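PDB 6DJ8: beta sliding clamp from Borrelia burgdorferi, which probably forms a ring-shaped head-to-tail dimer around DNA that tethers DNA polymerases and other proteins and so confers processivity on them. Local coordinates for residues 43-48 with 81-86; 94-99 with 114-119; 190-195 with 209-214; 302-307 with 346-351; 358-363 with 375-380. All blocks are in the same frame, centred on the assembly; numbering follows the deposited sequence. Where two conformers were deposited one is given.

Interaction 1: residues 43-48 with 81-86; sequences SALLIE and INASNF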
# COMPACT_ATOMS: atom_id res chain seq x y z
N SER A 43 20.89 -12.78 -6.17
CA SER A 43 19.44 -12.66 -6.17
C SER A 43 18.77 -14.02 -6.20
O SER A 43 17.53 -14.10 -6.24
CB SER A 43 18.98 -11.81 -7.35
OG SER A 43 19.39 -10.46 -7.19
N ALA A 44 19.55 -15.09 -6.16
CA ALA A 44 19.05 -16.45 -6.27
C ALA A 44 18.96 -17.11 -4.91
O ALA A 44 19.53 -16.63 -3.92
CB ALA A 44 19.96 -17.28 -7.18
N LEU A 45 18.25 -18.22 -4.85
CA LEU A 45 18.37 -19.11 -3.71
C LEU A 45 18.79 -20.49 -4.20
O LEU A 45 18.68 -20.82 -5.39
CB LEU A 45 17.06 -19.17 -2.91
CG LEU A 45 15.78 -19.44 -3.68
CD1 LEU A 45 15.67 -20.91 -3.93
CD2 LEU A 45 14.56 -18.95 -2.91
N LEU A 46 19.31 -21.30 -3.28
CA LEU A 46 19.83 -22.61 -3.61
C LEU A 46 18.90 -23.63 -2.98
O LEU A 46 18.66 -23.59 -1.77
CB LEU A 46 21.27 -22.79 -3.11
CG LEU A 46 21.85 -24.20 -3.21
CD1 LEU A 46 22.04 -24.59 -4.65
CD2 LEU A 46 23.20 -24.30 -2.45
N ILE A 47 18.33 -24.51 -3.80
CA ILE A 47 17.48 -25.58 -3.28
C ILE A 47 18.19 -26.89 -3.52
O ILE A 47 18.83 -27.09 -4.56
CB ILE A 47 16.07 -25.59 -3.90
CG1 ILE A 47 16.12 -25.95 -5.38
CG2 ILE A 47 15.36 -24.28 -3.65
CD1 ILE A 47 15.08 -26.99 -5.74
N GLU A 48 18.12 -27.78 -2.54
CA GLU A 48 18.78 -29.07 -2.62
C GLU A 48 17.78 -30.15 -2.27
O GLU A 48 17.09 -30.05 -1.25
CB GLU A 48 19.99 -29.15 -1.68
CG GLU A 48 20.42 -30.58 -1.44
CD GLU A 48 21.70 -30.70 -0.63
OE1 GLU A 48 22.00 -29.78 0.16
OE2 GLU A 48 22.41 -31.72 -0.81
N ILE A 81 18.37 -20.81 -8.41
CA ILE A 81 17.33 -20.16 -9.20
C ILE A 81 16.98 -18.82 -8.58
O ILE A 81 16.89 -18.69 -7.35
CB ILE A 81 16.07 -21.04 -9.32
CG1 ILE A 81 14.96 -20.32 -10.11
CG2 ILE A 81 15.54 -21.44 -7.96
CD1 ILE A 81 13.83 -21.25 -10.42
N ASN A 82 16.79 -17.81 -9.43
CA ASN A 82 16.35 -16.49 -9.01
C ASN A 82 15.16 -16.58 -8.08
O ASN A 82 14.14 -17.18 -8.42
CB ASN A 82 16.02 -15.66 -10.24
CG ASN A 82 15.46 -14.31 -9.89
OD1 ASN A 82 14.24 -14.10 -9.92
ND2 ASN A 82 16.34 -13.39 -9.52
N ALA A 83 15.29 -15.98 -6.88
CA ALA A 83 14.28 -16.18 -5.84
C ALA A 83 12.93 -15.59 -6.23
O ALA A 83 11.89 -16.18 -5.94
CB ALA A 83 14.74 -15.55 -4.52
N SER A 84 12.94 -14.40 -6.83
CA SER A 84 11.70 -13.72 -7.19
C SER A 84 10.92 -14.50 -8.26
O SER A 84 9.70 -14.65 -8.17
CB SER A 84 12.04 -12.30 -7.68
OG SER A 84 10.89 -11.59 -8.08
N ASN A 85 11.62 -15.03 -9.27
CA ASN A 85 10.94 -15.82 -10.29
C ASN A 85 10.38 -17.11 -9.71
O ASN A 85 9.25 -17.51 -10.02
CB ASN A 85 11.88 -16.13 -11.45
CG ASN A 85 12.21 -14.90 -12.26
OD1 ASN A 85 11.61 -13.84 -12.09
ND2 ASN A 85 13.18 -15.03 -13.17
N PHE A 86 11.16 -17.79 -8.86
CA PHE A 86 10.70 -19.04 -8.28
C PHE A 86 9.47 -18.82 -7.42
O PHE A 86 8.51 -19.60 -7.47
CB PHE A 86 11.82 -19.67 -7.45
CG PHE A 86 11.57 -21.10 -7.08
CD1 PHE A 86 10.86 -21.94 -7.91
CD2 PHE A 86 12.03 -21.59 -5.87
CE1 PHE A 86 10.62 -23.25 -7.56
CE2 PHE A 86 11.81 -22.91 -5.52
CZ PHE A 86 11.09 -23.74 -6.37
O HOH W 1 15.29 -12.68 -6.47
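Leu45 and Ile81 are an antiparallel hydrogen-bonded pair at a strand-to-helix junction of the N-terminal domain, where strand 77-82, outermost in its sheet within the chain, turns into helix 83-92 while still held against strand 44-50. Two backbone bonds define the pair: Leu45 N to Ile81 O, 2.9 Å, and Ile81 N to Leu45 O, 3.0 Å. The pairing continues past the end of the strand, since Ala83 N, already in the helix, donates to Ser43 O at 3.0 Å, almost straight (174°) and onto a lone pair in the carbonyl plane. A water donates to the same Ser43 O (2.7 Å) and accepts from Ser84 N. Asn82 is the N-cap, its OD1 taking the hydrogen of Asn85 N at 2.9 Å.

Below this polar seam the side chains of Leu45 and Ile81 run side by side in the same direction. With CG of Leu45 between its backbone N and carbonyl carbon (chi1 50°), both methyls are directed at segment 81-86: CD2 rests on Ala83 CB at 3.8 Å, whereas CD1 touches Ile81 CG2 at 4.1 Å and the Phe86 ring at CD2. The Leu45 and Phe86 side chains are set roughly perpendicular. Ile47 CG2 meets the same ring at CE2, 4.2 Å away. Ile22 and Ile26 of helix 19-29 pack against Phe86 as well.

The chemistry implies a helix start fixed from two directions: the N-H groups of Ala83, Ser84 and Asn85 are satisfied by a strand carbonyl, a water and the cap, while Leu45 and Ile47 hold the buried side of the first turn.

Interaction 2: residues 94-99 with 114-119; sequences NFYKKI and GELNDE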
# COMPACT_ATOMS: atom_id res chain seq x y z
N ASN A 94 -0.59 -21.63 -7.15
CA ASN A 94 -1.17 -21.85 -5.82
C ASN A 94 -2.53 -22.57 -5.86
O ASN A 94 -2.98 -23.03 -4.81
CB ASN A 94 -1.30 -20.52 -5.08
CG ASN A 94 -2.20 -19.55 -5.76
OD1 ASN A 94 -3.31 -19.87 -6.13
ND2 ASN A 94 -1.69 -18.34 -5.99
N PHE A 95 -3.18 -22.70 -7.02
CA PHE A 95 -4.44 -23.44 -7.00
C PHE A 95 -4.24 -24.95 -7.05
O PHE A 95 -5.23 -25.70 -7.01
CB PHE A 95 -5.40 -22.97 -8.14
CG PHE A 95 -4.88 -23.20 -9.53
CD1 PHE A 95 -3.85 -22.44 -10.05
CD2 PHE A 95 -5.46 -24.15 -10.35
CE1 PHE A 95 -3.39 -22.64 -11.35
CE2 PHE A 95 -5.00 -24.36 -11.65
CZ PHE A 95 -3.96 -23.59 -12.15
N TYR A 96 -3.00 -25.43 -7.11
CA TYR A 96 -2.70 -26.84 -6.93
C TYR A 96 -2.30 -27.12 -5.49
O TYR A 96 -1.51 -26.37 -4.90
CB TYR A 96 -1.55 -27.30 -7.83
CG TYR A 96 -1.88 -27.30 -9.30
CD1 TYR A 96 -2.87 -28.13 -9.82
CD2 TYR A 96 -1.21 -26.47 -10.17
CE1 TYR A 96 -3.17 -28.13 -11.17
CE2 TYR A 96 -1.50 -26.46 -11.51
CZ TYR A 96 -2.48 -27.29 -12.00
OH TYR A 96 -2.74 -27.26 -13.33
N LYS A 97 -2.85 -28.19 -4.92
CA LYS A 97 -2.44 -28.57 -3.57
C LYS A 97 -0.97 -29.00 -3.55
O LYS A 97 -0.23 -28.65 -2.62
CB LYS A 97 -3.35 -29.68 -3.05
CG LYS A 97 -2.93 -30.25 -1.71
CD LYS A 97 -3.71 -29.65 -0.55
CE LYS A 97 -3.02 -29.94 0.79
NZ LYS A 97 -2.63 -31.37 0.91
N LYS A 98 -0.53 -29.72 -4.58
CA LYS A 98 0.84 -30.20 -4.71
C LYS A 98 1.36 -29.88 -6.11
O LYS A 98 0.61 -29.93 -7.09
CB LYS A 98 0.91 -31.72 -4.50
CG LYS A 98 0.44 -32.17 -3.14
CD LYS A 98 0.69 -33.65 -2.90
CE LYS A 98 0.39 -34.00 -1.44
NZ LYS A 98 0.62 -35.44 -1.12
N ILE A 99 2.66 -29.62 -6.21
CA ILE A 99 3.26 -29.41 -7.53
C ILE A 99 4.44 -30.35 -7.72
O ILE A 99 5.09 -30.78 -6.76
CB ILE A 99 3.70 -27.95 -7.76
CG1 ILE A 99 4.54 -27.45 -6.57
CG2 ILE A 99 2.50 -27.06 -7.97
CD1 ILE A 99 5.18 -26.12 -6.86
N GLY A 114 1.30 -29.08 -12.18
CA GLY A 114 0.53 -29.52 -11.03
C GLY A 114 0.71 -31.01 -10.86
O GLY A 114 0.71 -31.76 -11.85
N GLU A 115 0.94 -31.46 -9.63
CA GLU A 115 1.00 -32.89 -9.34
C GLU A 115 -0.42 -33.30 -9.03
O GLU A 115 -0.87 -33.31 -7.88
CB GLU A 115 1.97 -33.22 -8.21
CG GLU A 115 2.05 -34.72 -7.90
CD GLU A 115 2.35 -35.59 -9.13
OE1 GLU A 115 3.09 -35.15 -10.04
OE2 GLU A 115 1.84 -36.73 -9.18
N LEU A 116 -1.16 -33.60 -10.09
CA LEU A 116 -2.53 -34.04 -9.95
C LEU A 116 -2.56 -35.47 -9.44
O LEU A 116 -1.54 -36.16 -9.37
CB LEU A 116 -3.25 -33.92 -11.29
CG LEU A 116 -2.90 -32.58 -11.95
CD1 LEU A 116 -3.00 -32.65 -13.47
CD2 LEU A 116 -3.79 -31.50 -11.39
N ASN A 117 -3.75 -35.94 -9.09
CA ASN A 117 -3.84 -37.28 -8.54
C ASN A 117 -3.94 -38.35 -9.63
O ASN A 117 -3.48 -39.49 -9.42
CB ASN A 117 -5.01 -37.35 -7.55
CG ASN A 117 -5.08 -36.13 -6.62
OD1 ASN A 117 -6.17 -35.66 -6.26
ND2 ASN A 117 -3.93 -35.62 -6.22
N ASP A 118 -4.48 -38.04 -10.81
CA ASP A 118 -4.31 -39.05 -11.86
C ASP A 118 -3.98 -38.41 -13.21
O ASP A 118 -3.41 -37.31 -13.26
CB ASP A 118 -5.52 -40.01 -11.88
CG ASP A 118 -6.69 -39.55 -12.72
OD1 ASP A 118 -6.60 -39.63 -13.95
OD2 ASP A 118 -7.74 -39.19 -12.15
N GLU A 119 -4.31 -39.10 -14.31
CA GLU A 119 -3.64 -38.94 -15.60
C GLU A 119 -3.52 -37.49 -16.04
O GLU A 119 -4.42 -36.67 -15.80
CB GLU A 119 -4.40 -39.74 -16.66
CG GLU A 119 -3.55 -40.24 -17.80
CD GLU A 119 -3.16 -41.69 -17.64
OE1 GLU A 119 -1.96 -41.97 -17.47
OE2 GLU A 119 -4.06 -42.56 -17.68
O HOH W 2 -0.18 -28.60 -14.37
O HOH W 3 -2.37 -31.16 -6.11
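The ring of Tyr96 lies flat against Gly114, and that CH-pi contact organises the interaction. Gly114 CA stands 3.5 Å from the centroid of the Tyr96 ring and only 8° off its normal, over the centre of the face; with no side chain in the way, the glycine backbone can come this near. The opposite face is approached near its rim by CE2 of the adjacent Phe95. Tyr96 holds its CG anti to the carbonyl carbon (chi1 -68°), which turns the ring toward segment 114-119. Leu116 crosses it at a slant, its CD2 reaching Tyr96 CE1 at 3.4 Å. The phenol is tied in too, because a water bonded to Tyr96 OH accepts from Gly114 N at 2.7 Å.

Next to the ring, Glu115 N donates to Lys98 O at 3.0 Å, from 39° above the carbonyl plane. CB of Lys98 and CB of Glu115 meet at 4.1 Å before both chains diverge, and a second water accepts from Lys98 N and donates to Glu115 O. Phe93 adds an edge-to-face ring to Tyr96, while Phe95 makes a cation-pi contact with Arg290 of the second subunit.

Ile99 and Gly114 form an antiparallel non-hydrogen-bonded pair. The geometry is that of the open end of a beta hairpin, strands 98-104 and 109-114, where the chain leaves the sheet through an inverse gamma turn centred on Glu115, beside the subunit interface of the clamp ring.

Interaction 3: residues 190-195 with 209-214; sequences DSKLLL and EVIVEE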
# COMPACT_ATOMS: atom_id res chain seq x y z
N ASP A 190 24.02 -9.82 38.28
CA ASP A 190 23.51 -11.11 38.73
C ASP A 190 23.73 -12.21 37.70
O ASP A 190 23.13 -13.28 37.82
CB ASP A 190 22.03 -10.99 39.11
CG ASP A 190 21.83 -10.17 40.38
OD1 ASP A 190 22.77 -9.47 40.80
OD2 ASP A 190 20.72 -10.23 40.96
N SER A 191 24.55 -11.95 36.68
CA SER A 191 24.92 -12.94 35.67
C SER A 191 23.74 -13.29 34.77
O SER A 191 23.69 -14.38 34.20
CB SER A 191 25.51 -14.20 36.32
OG SER A 191 26.31 -14.92 35.41
N LYS A 192 22.77 -12.38 34.65
CA LYS A 192 21.62 -12.58 33.78
C LYS A 192 21.88 -12.00 32.40
O LYS A 192 22.42 -10.89 32.26
CB LYS A 192 20.36 -11.92 34.37
CG LYS A 192 20.01 -12.39 35.77
CD LYS A 192 19.30 -13.73 35.75
CE LYS A 192 18.73 -14.07 37.11
NZ LYS A 192 17.75 -13.04 37.58
N LEU A 193 21.49 -12.74 31.39
CA LEU A 193 21.70 -12.30 30.02
C LEU A 193 20.93 -11.01 29.74
O LEU A 193 19.74 -10.89 30.05
CB LEU A 193 21.27 -13.40 29.07
CG LEU A 193 21.40 -12.99 27.61
CD1 LEU A 193 22.88 -12.82 27.27
CD2 LEU A 193 20.76 -14.06 26.75
N LEU A 194 21.60 -10.07 29.09
CA LEU A 194 21.05 -8.75 28.88
C LEU A 194 21.28 -8.30 27.44
O LEU A 194 22.37 -8.50 26.88
CB LEU A 194 21.69 -7.79 29.89
CG LEU A 194 21.59 -6.29 29.78
CD1 LEU A 194 21.59 -5.69 31.15
CD2 LEU A 194 22.82 -5.85 29.02
N LEU A 195 20.26 -7.68 26.85
CA LEU A 195 20.34 -7.13 25.50
C LEU A 195 20.18 -5.61 25.56
O LEU A 195 19.34 -5.09 26.29
CB LEU A 195 19.26 -7.73 24.59
CG LEU A 195 19.54 -9.13 24.07
CD1 LEU A 195 19.40 -10.20 25.15
CD2 LEU A 195 18.66 -9.44 22.88
N GLU A 209 15.73 -13.54 32.20
CA GLU A 209 15.90 -14.36 33.39
C GLU A 209 16.95 -15.46 33.20
O GLU A 209 17.15 -16.27 34.10
CB GLU A 209 14.56 -14.95 33.83
CG GLU A 209 13.54 -13.90 34.29
CD GLU A 209 14.04 -13.01 35.42
OE1 GLU A 209 14.94 -13.43 36.19
OE2 GLU A 209 13.53 -11.88 35.55
N VAL A 210 17.62 -15.49 32.05
CA VAL A 210 18.54 -16.58 31.73
C VAL A 210 19.87 -16.33 32.43
O VAL A 210 20.46 -15.25 32.31
CB VAL A 210 18.72 -16.71 30.21
CG1 VAL A 210 19.61 -17.90 29.89
CG2 VAL A 210 17.38 -16.85 29.51
N ILE A 211 20.34 -17.31 33.19
CA ILE A 211 21.62 -17.23 33.88
C ILE A 211 22.69 -17.86 33.00
O ILE A 211 22.52 -18.99 32.52
CB ILE A 211 21.56 -17.92 35.25
CG1 ILE A 211 20.84 -17.02 36.26
CG2 ILE A 211 22.97 -18.27 35.73
CD1 ILE A 211 19.51 -17.57 36.70
N VAL A 212 23.77 -17.12 32.77
CA VAL A 212 24.86 -17.56 31.91
C VAL A 212 26.15 -17.49 32.72
O VAL A 212 26.51 -16.43 33.24
CB VAL A 212 24.95 -16.70 30.63
CG1 VAL A 212 26.08 -17.20 29.76
CG2 VAL A 212 23.62 -16.73 29.87
N GLU A 213 26.83 -18.63 32.85
CA GLU A 213 28.08 -18.66 33.60
C GLU A 213 29.23 -18.10 32.78
O GLU A 213 30.15 -17.50 33.34
CB GLU A 213 28.37 -20.09 34.07
CG GLU A 213 27.23 -20.75 34.85
CD GLU A 213 26.93 -20.08 36.20
OE1 GLU A 213 27.78 -19.31 36.70
OE2 GLU A 213 25.85 -20.34 36.77
N GLU A 214 29.21 -18.30 31.46
CA GLU A 214 30.31 -17.86 30.62
C GLU A 214 30.32 -16.34 30.50
O GLU A 214 29.41 -15.63 30.94
CB GLU A 214 30.22 -18.52 29.24
CG GLU A 214 30.16 -20.04 29.26
CD GLU A 214 28.76 -20.60 29.53
OE1 GLU A 214 27.91 -19.89 30.10
OE2 GLU A 214 28.52 -21.78 29.17
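Lys192 bends over Ile211 to reach Glu209, and no other residue here buries more surface in the contact. Bends at chi2 (-80°) and chi4 fold its chain back, laying the CD and CE methylenes against CG1 and CD1 of Ile211, with Lys192 CE 3.6 Å from Ile211 CD1. The ammonium then forms a salt bridge, Lys192 NZ to Glu209 OE1 at 3.2 Å, meeting the carboxylate on its syn side and 24° out of its plane. Glu209 OE2 has a weak bond of its own to Asn382.

The backbones of Lys192 and Ile211 are an antiparallel non-hydrogen-bonded pair near the open end of the hairpin made by strands 192-198 and 202-211 in the central domain. Flanking bonds fix that register: Leu193 N to Val210 O at 2.9 Å, and Val212 N to Ser191 O at 3.1 Å.

Ser191 grips Val212 twice, since its OG also donates to Val212 O at 2.7 Å, from 36° above the carbonyl plane. Leu193 works on the buried side: its CB packs 4.2 Å from Val212 CG2 and 4.3 Å from Val210 CB. Ile153 of strand 151-156 touches both Leu193 and Val210, and Phe151 touches Val212.

Interaction 4: residues 302-307 with 346-351; sequences RKLVLT and INISYF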
# COMPACT_ATOMS: atom_id res chain seq x y z
N ARG A 302 10.60 16.42 13.56
CA ARG A 302 9.94 15.54 14.52
C ARG A 302 9.83 16.18 15.91
O ARG A 302 9.44 15.50 16.86
CB ARG A 302 10.62 14.16 14.64
CG ARG A 302 11.00 13.51 13.29
CD ARG A 302 9.86 13.58 12.26
NE ARG A 302 8.72 12.73 12.57
CZ ARG A 302 7.44 13.09 12.43
NH1 ARG A 302 6.46 12.24 12.73
NH2 ARG A 302 7.13 14.32 12.01
N LYS A 303 10.09 17.49 16.03
CA LYS A 303 10.18 18.12 17.35
C LYS A 303 8.79 18.26 17.94
O LYS A 303 7.97 19.06 17.46
CB LYS A 303 10.85 19.50 17.26
CG LYS A 303 11.00 20.19 18.64
CD LYS A 303 11.84 21.46 18.57
CE LYS A 303 11.66 22.29 19.85
NZ LYS A 303 12.28 23.65 19.81
N LEU A 304 8.51 17.48 18.97
CA LEU A 304 7.28 17.56 19.73
C LEU A 304 7.59 18.21 21.08
O LEU A 304 8.54 17.80 21.74
CB LEU A 304 6.70 16.16 19.94
CG LEU A 304 5.55 16.03 20.92
CD1 LEU A 304 4.32 16.72 20.32
CD2 LEU A 304 5.29 14.55 21.18
N VAL A 305 6.82 19.23 21.48
CA VAL A 305 7.05 19.90 22.76
C VAL A 305 6.06 19.36 23.79
O VAL A 305 4.83 19.47 23.61
CB VAL A 305 6.94 21.42 22.65
CG1 VAL A 305 7.06 22.06 24.06
CG2 VAL A 305 8.01 21.96 21.72
N LEU A 306 6.59 18.79 24.87
CA LEU A 306 5.81 18.21 25.95
C LEU A 306 5.86 19.12 27.16
O LEU A 306 6.94 19.60 27.53
CB LEU A 306 6.35 16.84 26.38
CG LEU A 306 6.43 15.73 25.34
CD1 LEU A 306 7.03 14.47 25.95
CD2 LEU A 306 5.03 15.48 24.81
N THR A 307 4.71 19.34 27.80
CA THR A 307 4.68 20.06 29.06
C THR A 307 4.02 19.20 30.12
O THR A 307 2.82 18.88 30.00
CB THR A 307 3.96 21.40 28.93
OG1 THR A 307 4.61 22.17 27.93
CG2 THR A 307 4.05 22.18 30.28
N ILE A 346 10.96 16.49 22.27
CA ILE A 346 11.28 15.09 22.04
C ILE A 346 10.94 14.76 20.59
O ILE A 346 10.05 15.36 19.99
CB ILE A 346 10.53 14.15 22.99
CG1 ILE A 346 11.11 12.74 22.93
CG2 ILE A 346 9.05 14.12 22.68
CD1 ILE A 346 10.52 11.80 23.95
N ASN A 347 11.70 13.82 20.03
CA ASN A 347 11.43 13.30 18.69
C ASN A 347 10.17 12.45 18.72
O ASN A 347 10.15 11.37 19.33
CB ASN A 347 12.64 12.48 18.23
CG ASN A 347 12.48 11.93 16.82
OD1 ASN A 347 11.46 11.35 16.48
ND2 ASN A 347 13.53 12.09 16.02
N ILE A 348 9.11 12.93 18.06
CA ILE A 348 7.83 12.22 18.14
C ILE A 348 7.93 10.84 17.51
O ILE A 348 7.22 9.91 17.94
CB ILE A 348 6.70 13.04 17.48
CG1 ILE A 348 5.35 12.41 17.83
CG2 ILE A 348 6.87 13.07 15.96
CD1 ILE A 348 4.13 13.29 17.47
N SER A 349 8.78 10.65 16.50
CA SER A 349 8.88 9.31 15.92
C SER A 349 9.47 8.33 16.94
O SER A 349 8.97 7.21 17.11
CB SER A 349 9.70 9.33 14.64
OG SER A 349 9.03 10.04 13.62
N TYR A 350 10.51 8.76 17.66
CA TYR A 350 11.08 7.92 18.72
C TYR A 350 10.03 7.59 19.77
O TYR A 350 9.89 6.44 20.20
CB TYR A 350 12.27 8.62 19.37
CG TYR A 350 13.49 8.82 18.49
CD1 TYR A 350 13.64 8.12 17.30
CD2 TYR A 350 14.50 9.71 18.88
CE1 TYR A 350 14.76 8.31 16.51
CE2 TYR A 350 15.62 9.90 18.10
CZ TYR A 350 15.75 9.19 16.91
OH TYR A 350 16.86 9.38 16.13
N PHE A 351 9.29 8.61 20.21
CA PHE A 351 8.28 8.44 21.24
C PHE A 351 7.24 7.43 20.79
O PHE A 351 6.96 6.44 21.48
CB PHE A 351 7.63 9.81 21.53
CG PHE A 351 6.92 9.93 22.86
CD1 PHE A 351 7.03 8.95 23.84
CD2 PHE A 351 6.13 11.05 23.12
CE1 PHE A 351 6.36 9.09 25.07
CE2 PHE A 351 5.47 11.20 24.36
CZ PHE A 351 5.57 10.22 25.32
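Arg302 and Leu304 clasp the end of strand 342-347 and the start of helix 348-355, a strand-to-helix junction with an Asn N-cap in the C-terminal domain. The backbone bonds come first. Leu304 and Ile346 form an antiparallel hydrogen-bonded pair, with both N-to-O distances, Leu304 N to Ile346 O and Ile346 N to Leu304 O, at 2.8 Å. Two residues further on, Ile348 N donates to Arg302 O at 2.9 Å.

The polar side-chain contact is made by Arg302, whose chain bends at chi2 and chi3, bringing the guanidinium over Ile348 and beside Ser349. Its NE donates to Ser349 OG at 2.9 Å, nearly straight (173°) and 2° out of the guanidinium plane, while Ile348 CG2 sits over one face. NH1 donates to Asn295 OD1 and NH2 to Asp299 O, which probably fixes the rotation of the guanidinium.

Apolar packing fills the other side. Leu304 CD2 lies at the edge of the Phe351 ring and 4.0 Å from Ile348 CG1; Leu306 CD1 touches Ile346 CG2 at 3.9 Å. Leu291 of helix 284-294 adjoins Leu304 and Phe351.

Asn347 OD1 caps Tyr350 N at 3.0 Å and, weakly, Ser349 N; Asn347 ND2 rests 3.6 Å above the centre of the Tyr350 ring.

Interaction 5: residues 358-363 with 375-380; sequences FETSKI and LSEPEN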
# COMPACT_ATOMS: atom_id res chain seq x y z
N PHE A 358 4.79 -1.32 23.91
CA PHE A 358 4.30 -1.55 25.27
C PHE A 358 2.99 -2.34 25.24
O PHE A 358 2.19 -2.19 24.32
CB PHE A 358 4.12 -0.22 26.00
CG PHE A 358 5.39 0.35 26.53
CD1 PHE A 358 6.40 0.72 25.66
CD2 PHE A 358 5.58 0.53 27.88
CE1 PHE A 358 7.59 1.24 26.14
CE2 PHE A 358 6.77 1.06 28.37
CZ PHE A 358 7.77 1.41 27.49
N GLU A 359 2.80 -3.22 26.22
CA GLU A 359 1.58 -4.00 26.30
C GLU A 359 0.75 -3.75 27.55
O GLU A 359 -0.29 -4.39 27.71
CB GLU A 359 1.90 -5.50 26.22
CG GLU A 359 3.28 -5.81 25.67
CD GLU A 359 3.52 -7.28 25.42
OE1 GLU A 359 3.57 -7.68 24.24
OE2 GLU A 359 3.65 -8.05 26.41
N THR A 360 1.16 -2.84 28.43
CA THR A 360 0.40 -2.57 29.63
C THR A 360 -0.66 -1.50 29.37
O THR A 360 -0.62 -0.78 28.38
CB THR A 360 1.31 -2.12 30.76
OG1 THR A 360 2.27 -1.19 30.25
CG2 THR A 360 2.05 -3.32 31.33
N SER A 361 -1.62 -1.41 30.30
CA SER A 361 -2.67 -0.40 30.23
C SER A 361 -2.08 1.00 30.37
O SER A 361 -2.55 1.94 29.72
CB SER A 361 -3.71 -0.64 31.32
OG SER A 361 -4.95 -0.05 30.98
N LYS A 362 -1.09 1.16 31.24
CA LYS A 362 -0.47 2.44 31.51
C LYS A 362 1.03 2.35 31.23
O LYS A 362 1.60 1.26 31.15
CB LYS A 362 -0.73 2.86 32.96
CG LYS A 362 -2.22 2.83 33.31
CD LYS A 362 -2.60 3.89 34.33
CE LYS A 362 -4.11 3.92 34.58
NZ LYS A 362 -4.79 5.00 33.75
N ILE A 363 1.66 3.51 31.09
CA ILE A 363 3.10 3.59 30.87
C ILE A 363 3.70 4.58 31.86
O ILE A 363 3.11 5.63 32.15
CB ILE A 363 3.41 4.00 29.41
CG1 ILE A 363 4.91 4.00 29.15
CG2 ILE A 363 2.82 5.37 29.10
CD1 ILE A 363 5.28 4.36 27.69
N LEU A 375 11.19 5.39 29.77
CA LEU A 375 9.90 4.75 29.57
C LEU A 375 9.95 3.33 30.08
O LEU A 375 10.87 2.59 29.73
CB LEU A 375 9.51 4.73 28.09
CG LEU A 375 8.92 5.95 27.40
CD1 LEU A 375 9.70 7.19 27.71
CD2 LEU A 375 8.83 5.70 25.84
N SER A 376 8.94 2.94 30.84
CA SER A 376 8.86 1.58 31.34
C SER A 376 7.40 1.23 31.60
O SER A 376 6.52 2.10 31.67
CB SER A 376 9.67 1.43 32.63
OG SER A 376 9.27 2.42 33.56
N GLU A 377 7.17 -0.07 31.77
CA GLU A 377 5.91 -0.69 32.15
C GLU A 377 5.87 -0.85 33.67
O GLU A 377 6.89 -1.20 34.27
CB GLU A 377 5.75 -2.05 31.48
CG GLU A 377 5.42 -1.99 30.00
CD GLU A 377 5.46 -3.34 29.29
OE1 GLU A 377 6.23 -4.23 29.74
OE2 GLU A 377 4.75 -3.52 28.28
N PRO A 378 4.73 -0.53 34.29
CA PRO A 378 4.58 -0.80 35.72
C PRO A 378 4.75 -2.29 36.00
O PRO A 378 4.26 -3.14 35.25
CB PRO A 378 3.16 -0.33 36.05
CG PRO A 378 2.90 0.76 35.04
CD PRO A 378 3.57 0.24 33.79
N GLU A 379 5.47 -2.59 37.08
CA GLU A 379 5.76 -3.93 37.58
C GLU A 379 6.70 -4.71 36.67
O GLU A 379 7.00 -5.87 36.96
CB GLU A 379 4.48 -4.76 37.82
N ASN A 380 7.18 -4.11 35.58
CA ASN A 380 8.19 -4.74 34.73
C ASN A 380 9.54 -4.08 34.98
O ASN A 380 9.75 -2.92 34.62
CB ASN A 380 7.80 -4.63 33.26
CG ASN A 380 8.71 -5.41 32.35
OD1 ASN A 380 9.72 -5.97 32.77
ND2 ASN A 380 8.37 -5.43 31.06
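Phe358 and Glu377 run antiparallel alongside one another, the ring nearly perpendicular (86°) to the carboxylate, and form the tight part of the contact. Phe358 CE2 comes within 3.3 Å of Ser376 C, which approaches the rim of the ring, and CD2 is equally near Glu377 CG. Ile363 CD1 sits over one face toward its rim, 3.7 Å above the plane, and also meets Leu375 CG at 4.0 Å. The extended Glu377 chain carries its carboxylate to the backbone, where Glu359 N donates to Glu377 OE2 at 2.9 Å, almost straight (177°) and nearly along the C-O axis. The other oxygen, Glu377 OE1, receives Asn380 ND2 at 2.8 Å, across the type II turn from Glu377 to Asn380.

The outer side is looser. Thr360 OG1 comes within 3.3 Å of Glu377 CG but donates within its own segment, to Lys362 O at 2.7 Å, while the exposed Glu359 side chain heads off to a salt bridge with Lys162.

Arg166 of helix 157-167, in the central domain, forms a salt bridge with Glu377 OE2. Residues flanking the open end of the hairpin of strands 362-367 and 373-376, Glu359 and Glu377, thus tie it to that helix, while Ile363 and Leu375 pack on Ile355 of helix 348-355, and Phe358 meets Phe383 of strand 383-387.

Overall arrangement
Interactions 1 and 4, with centres 43 Å apart on opposite sides of the chain's centre, repeat one design in the N- and C-terminal domains: a strand passing into an asparagine-capped helix beside a neighbouring strand. Interactions 2, 3 and 5 instead lie where hairpins open, one in each domain. Interaction 2 follows interaction 1 along helix 83-92, their centres 22 Å apart, and both reach the second subunit: interaction 2 by a hydrogen bond and a cation-pi contact, interaction 1 by packing of Asn85. Interactions 4 and 5 touch directly, Phe351 CD1 to Leu375 CD2 at 4.2 Å. Interactions 3 and 5 reach the same sheet, which spans two domains; their nearest atoms are about 8 Å apart.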